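Long-range contacts in aspartate aminotransferase (Thermotoga maritima, PDB 1O4S), which catalyses the pyridoxal-phosphate-dependent transfer of an amino group from L-aspartate to 2-oxoglutarate, giving oxaloacetate and L-glutamate: residues 39-44 against 347-352; 125-130 against 172-177; 215-220 against 238-243. All coordinates share one frame; numbering follows the deposited sequence.

Interaction 1: residues 39-44 against 347-352; sequences KGEDVI and EKKVAL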
# COMPACT_ATOMS: atom_id res chain seq x y z
N LYS B 39 -31.31 -12.29 -3.88
CA LYS B 39 -32.71 -12.77 -3.93
C LYS B 39 -33.02 -13.81 -5.05
O LYS B 39 -34.13 -13.89 -5.57
CB LYS B 39 -33.73 -11.60 -3.93
CG LYS B 39 -33.73 -10.67 -5.14
CD LYS B 39 -34.94 -9.69 -5.06
CE LYS B 39 -34.75 -8.44 -5.95
NZ LYS B 39 -36.01 -7.67 -6.17
N GLY B 40 -32.01 -14.63 -5.37
CA GLY B 40 -32.13 -15.72 -6.32
C GLY B 40 -32.26 -15.34 -7.79
O GLY B 40 -32.86 -16.07 -8.56
N GLU B 41 -31.68 -14.22 -8.20
CA GLU B 41 -31.74 -13.85 -9.61
C GLU B 41 -30.46 -14.29 -10.33
O GLU B 41 -29.35 -14.33 -9.74
CB GLU B 41 -31.97 -12.34 -9.78
CG GLU B 41 -33.23 -11.81 -9.10
CD GLU B 41 -34.50 -12.11 -9.87
OE1 GLU B 41 -35.59 -11.67 -9.39
OE2 GLU B 41 -34.43 -12.76 -10.95
N ASP B 42 -30.63 -14.63 -11.61
CA ASP B 42 -29.54 -15.11 -12.45
C ASP B 42 -28.85 -13.93 -13.15
O ASP B 42 -29.05 -13.69 -14.35
CB ASP B 42 -30.04 -16.13 -13.48
CG ASP B 42 -28.90 -16.76 -14.29
OD1 ASP B 42 -27.71 -16.75 -13.81
OD2 ASP B 42 -29.10 -17.25 -15.42
N VAL B 43 -28.04 -13.22 -12.38
CA VAL B 43 -27.33 -12.06 -12.90
C VAL B 43 -26.08 -12.53 -13.64
O VAL B 43 -25.24 -13.22 -13.05
CB VAL B 43 -26.90 -11.09 -11.76
CG1 VAL B 43 -25.90 -10.04 -12.25
CG2 VAL B 43 -28.13 -10.41 -11.14
N ILE B 44 -25.96 -12.17 -14.92
CA ILE B 44 -24.71 -12.32 -15.64
C ILE B 44 -23.96 -11.00 -15.50
O ILE B 44 -24.40 -9.96 -15.99
CB ILE B 44 -24.94 -12.73 -17.12
CG1 ILE B 44 -25.84 -13.98 -17.22
CG2 ILE B 44 -23.60 -13.01 -17.80
CD1 ILE B 44 -26.50 -14.14 -18.58
N GLU B 347 -34.01 -5.37 -15.70
CA GLU B 347 -34.94 -6.07 -16.59
C GLU B 347 -34.36 -7.41 -17.11
O GLU B 347 -35.08 -8.41 -17.21
CB GLU B 347 -35.36 -5.17 -17.78
CG GLU B 347 -36.06 -3.86 -17.36
CD GLU B 347 -36.41 -2.91 -18.52
OE1 GLU B 347 -36.47 -3.38 -19.69
OE2 GLU B 347 -36.65 -1.69 -18.27
N LYS B 348 -33.07 -7.40 -17.44
CA LYS B 348 -32.40 -8.54 -18.08
C LYS B 348 -31.37 -9.21 -17.17
O LYS B 348 -30.87 -10.27 -17.52
CB LYS B 348 -31.69 -8.12 -19.39
CG LYS B 348 -32.62 -7.70 -20.54
CD LYS B 348 -33.70 -8.73 -20.87
CE LYS B 348 -34.56 -8.26 -22.00
NZ LYS B 348 -35.49 -9.31 -22.44
N LYS B 349 -31.09 -8.60 -16.01
CA LYS B 349 -30.11 -9.11 -15.05
C LYS B 349 -28.75 -9.35 -15.73
O LYS B 349 -28.08 -10.37 -15.47
CB LYS B 349 -30.61 -10.34 -14.29
CG LYS B 349 -32.14 -10.46 -14.13
CD LYS B 349 -32.71 -9.57 -13.07
CE LYS B 349 -34.20 -9.85 -12.86
NZ LYS B 349 -35.11 -9.11 -13.78
N VAL B 350 -28.37 -8.39 -16.58
CA VAL B 350 -27.01 -8.26 -17.09
C VAL B 350 -26.40 -6.97 -16.58
O VAL B 350 -26.99 -5.89 -16.72
CB VAL B 350 -26.95 -8.27 -18.64
CG1 VAL B 350 -25.49 -8.18 -19.11
CG2 VAL B 350 -27.64 -9.50 -19.19
N ALA B 351 -25.21 -7.10 -16.01
CA ALA B 351 -24.45 -5.98 -15.47
C ALA B 351 -23.32 -5.50 -16.39
O ALA B 351 -22.37 -6.22 -16.69
CB ALA B 351 -23.93 -6.33 -14.10
N LEU B 352 -23.44 -4.23 -16.81
CA LEU B 352 -22.38 -3.51 -17.53
C LEU B 352 -21.99 -2.23 -16.76
O LEU B 352 -22.65 -1.83 -15.80
CB LEU B 352 -22.82 -3.16 -18.95
CG LEU B 352 -23.39 -4.30 -19.82
CD1 LEU B 352 -24.07 -3.79 -21.08
CD2 LEU B 352 -22.33 -5.27 -20.18
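I44 and V350 form a parallel beta bridge at the edge of the four-stranded mixed sheet of this class I aminotransferase. K349 O receives I44 N at 2.8 Å, with the donor nearly along the C=O axis, and I44 O in turn takes A351 N at 3.0 Å in a straighter bond (168° at the hydrogen). Two CA-H...O contacts close in beside these bonds, V43 CA to K349 O at 3.2 Å and V350 CA to I44 O at 3.3 Å, so each carbonyl oxygen is met by both an N-H and a C-H. Both segments enter the sheet from helices. A Schellman motif with G40 as its C-prime residue ends helix 27-38, and K349 turns the chain out of helix 337-348 with a positive phi of 53°. Strand 350-354 then lies next to strand 363-367, which carries R365, a residue that by similarity binds L-aspartate; the side chains of A351 and R365 are about 10 Å apart. K349 also supplies the main side-chain contact. Its CB meets V43 CG2 at 4.0 Å, the two side chains crossing at about a right angle, while its CE comes to 3.5 Å from E41 OE2. This is contact through the methylene chain: bends at chi2 and chi4 (-86°) turn NZ to E346 O instead, leaving it 4.7 Å from E41 OE2, too far for a salt bridge. On the neighbouring helix 372-386, R374 forms a salt bridge with D42 OD1 and R381 donates a hydrogen bond to D42 O.

Interaction 2: residues 125-130 against 172-177; sequences GDEVIV and VGKTKA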
# COMPACT_ATOMS: atom_id res chain seq x y z
N GLY B 125 0.27 21.24 -7.86
CA GLY B 125 -0.12 21.95 -9.06
C GLY B 125 0.42 21.43 -10.40
O GLY B 125 -0.08 21.87 -11.45
N ASP B 126 1.42 20.55 -10.39
CA ASP B 126 1.94 19.96 -11.63
C ASP B 126 0.81 19.27 -12.35
O ASP B 126 -0.08 18.69 -11.73
CB ASP B 126 3.05 18.95 -11.37
CG ASP B 126 4.40 19.58 -11.07
OD1 ASP B 126 4.56 20.81 -11.20
OD2 ASP B 126 5.40 18.91 -10.74
N GLU B 127 0.85 19.31 -13.68
CA GLU B 127 -0.20 18.76 -14.53
C GLU B 127 0.18 17.42 -15.19
O GLU B 127 1.32 17.21 -15.64
CB GLU B 127 -0.58 19.78 -15.60
CG GLU B 127 -1.31 19.21 -16.81
CD GLU B 127 -1.64 20.27 -17.84
OE1 GLU B 127 -1.05 20.27 -18.95
OE2 GLU B 127 -2.49 21.13 -17.50
N VAL B 128 -0.79 16.51 -15.23
CA VAL B 128 -0.66 15.27 -15.98
C VAL B 128 -1.74 15.27 -17.04
O VAL B 128 -2.92 15.47 -16.72
CB VAL B 128 -0.83 14.00 -15.09
CG1 VAL B 128 -0.63 12.74 -15.90
CG2 VAL B 128 0.15 14.02 -13.91
N ILE B 129 -1.34 15.04 -18.29
CA ILE B 129 -2.30 14.80 -19.37
C ILE B 129 -2.75 13.35 -19.35
O ILE B 129 -1.91 12.44 -19.31
CB ILE B 129 -1.66 15.19 -20.72
CG1 ILE B 129 -1.57 16.71 -20.81
CG2 ILE B 129 -2.48 14.62 -21.91
CD1 ILE B 129 -0.60 17.20 -21.82
N VAL B 130 -4.06 13.11 -19.34
CA VAL B 130 -4.61 11.76 -19.49
C VAL B 130 -5.57 11.74 -20.68
O VAL B 130 -6.00 12.79 -21.15
CB VAL B 130 -5.32 11.26 -18.21
CG1 VAL B 130 -4.44 11.51 -16.98
CG2 VAL B 130 -6.65 11.93 -18.03
N VAL B 172 1.95 22.77 -21.33
CA VAL B 172 2.31 24.02 -20.67
C VAL B 172 3.53 23.78 -19.77
O VAL B 172 4.07 22.65 -19.70
CB VAL B 172 1.09 24.64 -19.93
CG1 VAL B 172 0.16 25.29 -20.93
CG2 VAL B 172 0.31 23.58 -19.15
N GLY B 173 4.01 24.84 -19.11
CA GLY B 173 5.17 24.75 -18.22
C GLY B 173 4.99 23.76 -17.08
O GLY B 173 5.92 23.06 -16.67
N LYS B 174 3.77 23.70 -16.56
CA LYS B 174 3.46 22.87 -15.41
C LYS B 174 3.28 21.39 -15.80
O LYS B 174 3.36 20.53 -14.94
CB LYS B 174 2.21 23.43 -14.68
CG LYS B 174 0.86 22.99 -15.28
CD LYS B 174 -0.27 24.04 -15.12
CE LYS B 174 -0.98 23.94 -13.77
NZ LYS B 174 -2.36 24.53 -13.82
N THR B 175 3.05 21.10 -17.09
CA THR B 175 2.90 19.71 -17.57
C THR B 175 4.13 18.85 -17.29
O THR B 175 5.16 18.95 -17.97
CB THR B 175 2.61 19.62 -19.07
OG1 THR B 175 1.42 20.33 -19.41
CG2 THR B 175 2.30 18.12 -19.45
N LYS B 176 3.99 17.99 -16.29
CA LYS B 176 5.08 17.14 -15.83
C LYS B 176 5.05 15.73 -16.45
O LYS B 176 6.07 15.08 -16.52
CB LYS B 176 5.02 17.06 -14.28
CG LYS B 176 6.27 16.42 -13.62
CD LYS B 176 7.44 17.43 -13.51
CE LYS B 176 8.79 16.70 -13.21
NZ LYS B 176 9.02 16.29 -11.75
N ALA B 177 3.88 15.24 -16.84
CA ALA B 177 3.78 13.89 -17.37
C ALA B 177 2.61 13.70 -18.30
O ALA B 177 1.60 14.41 -18.22
CB ALA B 177 3.71 12.85 -16.21
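The carboxylate of E127 is approached from above its plane by T175 OG1, which donates a short 2.5 Å hydrogen bond to OE1. The same oxygen has V172 CG2 3.6 Å away, the side chains crossing at about a right angle. The pair belongs to the first of two parallel bridges joining strands 127-132 and 175-180, inside the seven-stranded sheet of the large, cofactor-binding domain of fold type I enzymes. E127 reaches the hydroxyl with CG anti to its own backbone N (chi1 161°) and an extended chain. T175 OG1 is used twice, since it also accepts V172 N, tying the turn to the glutamate. E127 N donates to K174 O at 3.1 Å, nearly straight (176°) but from above the carbonyl plane. Between E127 and V128 the register slips by one residue in a beta bulge, where the short strand axes cross at -61°: E127 O takes K176 N in its carbonyl plane and, weakly, A177 N at 3.4 Å. Beyond the bulge A177 O receives I129 N, and V128 pairs with A177. D126 OD2 lies alongside the lysine chain, 3.7 Å from K176 CD, and accepts D123 N, while K176 NZ donates to L121 O. V14 of the second subunit packs on K176. At the turn, K174 CG comes to 3.5 Å from E127 CB, and the lysine's CE stops 3.2 Å from G125 O.

Interaction 3: residues 215-220 against 238-243; sequences VYDSLV and IVYING. With PLP (pyridoxal-5'-phosphate), chain M.
Y240, the first residue of strand 238-243 to reach the 215-220 loop, brings its hydroxyl to 3.6 Å from D217 OD1. A water closes this gap in the plane of the tyrosine ring, accepting from Y240 OH and donating to D217 OD1. The backbone of I241 passes V215, with I241 O 4.0 Å from V215 N. N242 then gathers the polar groups. Its ND2 gives Y240 OH a 3.0 Å hydrogen bond in the amide plane and two weak ones to D217 OD1 and OD2, across a carboxylate turned 66° from the amide. D217 also forms a salt bridge with R94, so this buried carboxylate is probably stabilised as the anion. N242 OD1 takes G243 N, and a second water joins G243 O to V215 O. These bonds join the strand to the loop whose V215 and Y216 line the cofactor pocket: V215 CG2 packs over the pyridine ring, 3.6 Å from PLP C6, and Y216 OH forms a very short 2.5 Å hydrogen bond with PLP O3. Strand 238-243 runs between strands 209-213 and 256-259, while helix 109-121 touches V215 and I241 through A110.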
# COMPACT_ATOMS: atom_id res chain seq x y z
N VAL B 215 -0.22 -3.02 -18.28
CA VAL B 215 -0.59 -4.22 -17.54
C VAL B 215 -1.32 -5.27 -18.37
O VAL B 215 -1.35 -6.45 -18.00
CB VAL B 215 -1.48 -3.96 -16.31
CG1 VAL B 215 -0.67 -3.46 -15.20
CG2 VAL B 215 -2.66 -3.05 -16.63
N TYR B 216 -1.89 -4.84 -19.51
CA TYR B 216 -2.65 -5.73 -20.39
C TYR B 216 -1.83 -6.15 -21.58
O TYR B 216 -2.36 -6.72 -22.50
CB TYR B 216 -3.94 -5.04 -20.86
CG TYR B 216 -4.94 -4.80 -19.76
CD1 TYR B 216 -5.73 -5.83 -19.28
CD2 TYR B 216 -5.14 -3.54 -19.23
CE1 TYR B 216 -6.66 -5.62 -18.31
CE2 TYR B 216 -6.08 -3.32 -18.23
CZ TYR B 216 -6.83 -4.37 -17.77
OH TYR B 216 -7.76 -4.20 -16.79
N ASP B 217 -0.53 -5.91 -21.54
CA ASP B 217 0.31 -6.15 -22.72
C ASP B 217 0.39 -7.60 -23.23
O ASP B 217 0.79 -7.83 -24.39
CB ASP B 217 1.72 -5.58 -22.55
CG ASP B 217 2.59 -6.37 -21.55
OD1 ASP B 217 3.83 -6.19 -21.58
OD2 ASP B 217 2.14 -7.11 -20.67
N SER B 218 0.07 -8.57 -22.36
CA SER B 218 0.04 -9.99 -22.70
C SER B 218 -1.26 -10.34 -23.35
O SER B 218 -1.34 -11.30 -24.09
CB SER B 218 0.14 -10.85 -21.41
OG SER B 218 1.48 -11.21 -21.24
N LEU B 219 -2.31 -9.63 -22.96
CA LEU B 219 -3.64 -9.92 -23.47
C LEU B 219 -3.87 -9.13 -24.75
O LEU B 219 -4.66 -8.18 -24.79
CB LEU B 219 -4.69 -9.63 -22.41
CG LEU B 219 -4.73 -10.64 -21.26
CD1 LEU B 219 -5.28 -10.08 -20.00
CD2 LEU B 219 -5.56 -11.83 -21.70
N VAL B 220 -3.14 -9.52 -25.79
CA VAL B 220 -3.23 -8.88 -27.10
C VAL B 220 -3.67 -9.91 -28.16
O VAL B 220 -3.31 -11.09 -28.08
CB VAL B 220 -1.90 -8.18 -27.49
CG1 VAL B 220 -1.68 -6.93 -26.61
CG2 VAL B 220 -0.70 -9.14 -27.40
N ILE B 238 11.04 7.91 -19.11
CA ILE B 238 10.05 6.83 -19.16
C ILE B 238 9.82 6.22 -17.80
O ILE B 238 10.77 5.85 -17.13
CB ILE B 238 10.51 5.71 -20.11
CG1 ILE B 238 10.83 6.26 -21.51
CG2 ILE B 238 9.45 4.59 -20.18
CD1 ILE B 238 9.64 6.83 -22.26
N VAL B 239 8.55 6.09 -17.41
CA VAL B 239 8.15 5.32 -16.25
C VAL B 239 7.31 4.16 -16.78
O VAL B 239 6.22 4.38 -17.30
CB VAL B 239 7.34 6.16 -15.21
CG1 VAL B 239 6.90 5.32 -14.04
CG2 VAL B 239 8.17 7.35 -14.71
N TYR B 240 7.81 2.95 -16.65
CA TYR B 240 7.14 1.79 -17.18
C TYR B 240 6.44 1.05 -16.05
O TYR B 240 7.03 0.78 -15.02
CB TYR B 240 8.17 0.91 -17.90
CG TYR B 240 7.63 -0.39 -18.42
CD1 TYR B 240 6.96 -0.45 -19.65
CD2 TYR B 240 7.80 -1.59 -17.67
CE1 TYR B 240 6.46 -1.69 -20.13
CE2 TYR B 240 7.32 -2.81 -18.15
CZ TYR B 240 6.64 -2.86 -19.37
OH TYR B 240 6.20 -4.07 -19.84
N ILE B 241 5.15 0.76 -16.25
CA ILE B 241 4.34 0.08 -15.26
C ILE B 241 3.70 -1.18 -15.80
O ILE B 241 3.05 -1.18 -16.86
CB ILE B 241 3.29 1.06 -14.67
CG1 ILE B 241 4.06 2.14 -13.91
CG2 ILE B 241 2.29 0.31 -13.78
CD1 ILE B 241 3.27 3.17 -13.34
N ASN B 242 3.88 -2.27 -15.05
CA ASN B 242 3.31 -3.57 -15.36
C ASN B 242 3.13 -4.37 -14.06
O ASN B 242 3.34 -3.85 -12.96
CB ASN B 242 4.18 -4.27 -16.42
CG ASN B 242 3.39 -5.22 -17.35
OD1 ASN B 242 2.37 -5.79 -16.97
ND2 ASN B 242 3.91 -5.43 -18.56
N GLY B 243 2.68 -5.61 -14.17
CA GLY B 243 2.56 -6.50 -13.03
C GLY B 243 1.91 -7.81 -13.42
O GLY B 243 1.80 -8.11 -14.61
N1 PLP M . -4.34 -0.18 -14.94
C2 PLP M . -5.52 -0.59 -15.52
C2A PLP M . -6.05 0.28 -16.62
C3 PLP M . -6.19 -1.74 -15.07
O3 PLP M . -7.24 -2.10 -15.60
C4 PLP M . -5.63 -2.52 -14.05
C4A PLP M . -6.35 -3.80 -13.57
C5 PLP M . -4.40 -2.07 -13.50
C6 PLP M . -3.79 -0.90 -13.95
C5A PLP M . -3.62 -2.75 -12.40
O4P PLP M . -4.19 -3.31 -11.23
P PLP M . -3.32 -4.09 -10.15
O1P PLP M . -4.25 -5.18 -9.77
O2P PLP M . -2.05 -4.54 -10.74
O3P PLP M . -3.21 -3.04 -9.11
O HOH W 1 -0.56 -7.82 -15.83
O HOH W 2 5.09 -4.20 -22.32

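Overall arrangement
From the N terminus, the chain leaves helix 27-38 through residues 39-44, whose partner, 347-352, lies 302 intervening residues later; interaction 1 therefore encloses both others. Within that span, 125-130 pairs with 172-177, closing a loop that contains strand 148-153 and helix 164-170. The chain next passes through strand 209-213 to 215-220, and interaction 3 closes at 238-243. Interactions 2 and 3 follow in series without crossing and reach the same seven-stranded sheet, their centres 22 Å apart. Interaction 1 instead brings strand 44-45, from the N-terminal part of the chain, against strand 350-354 at the edge of a separate four-stranded sheet, its centre 42 Å from that of interaction 2, across the chain's centre.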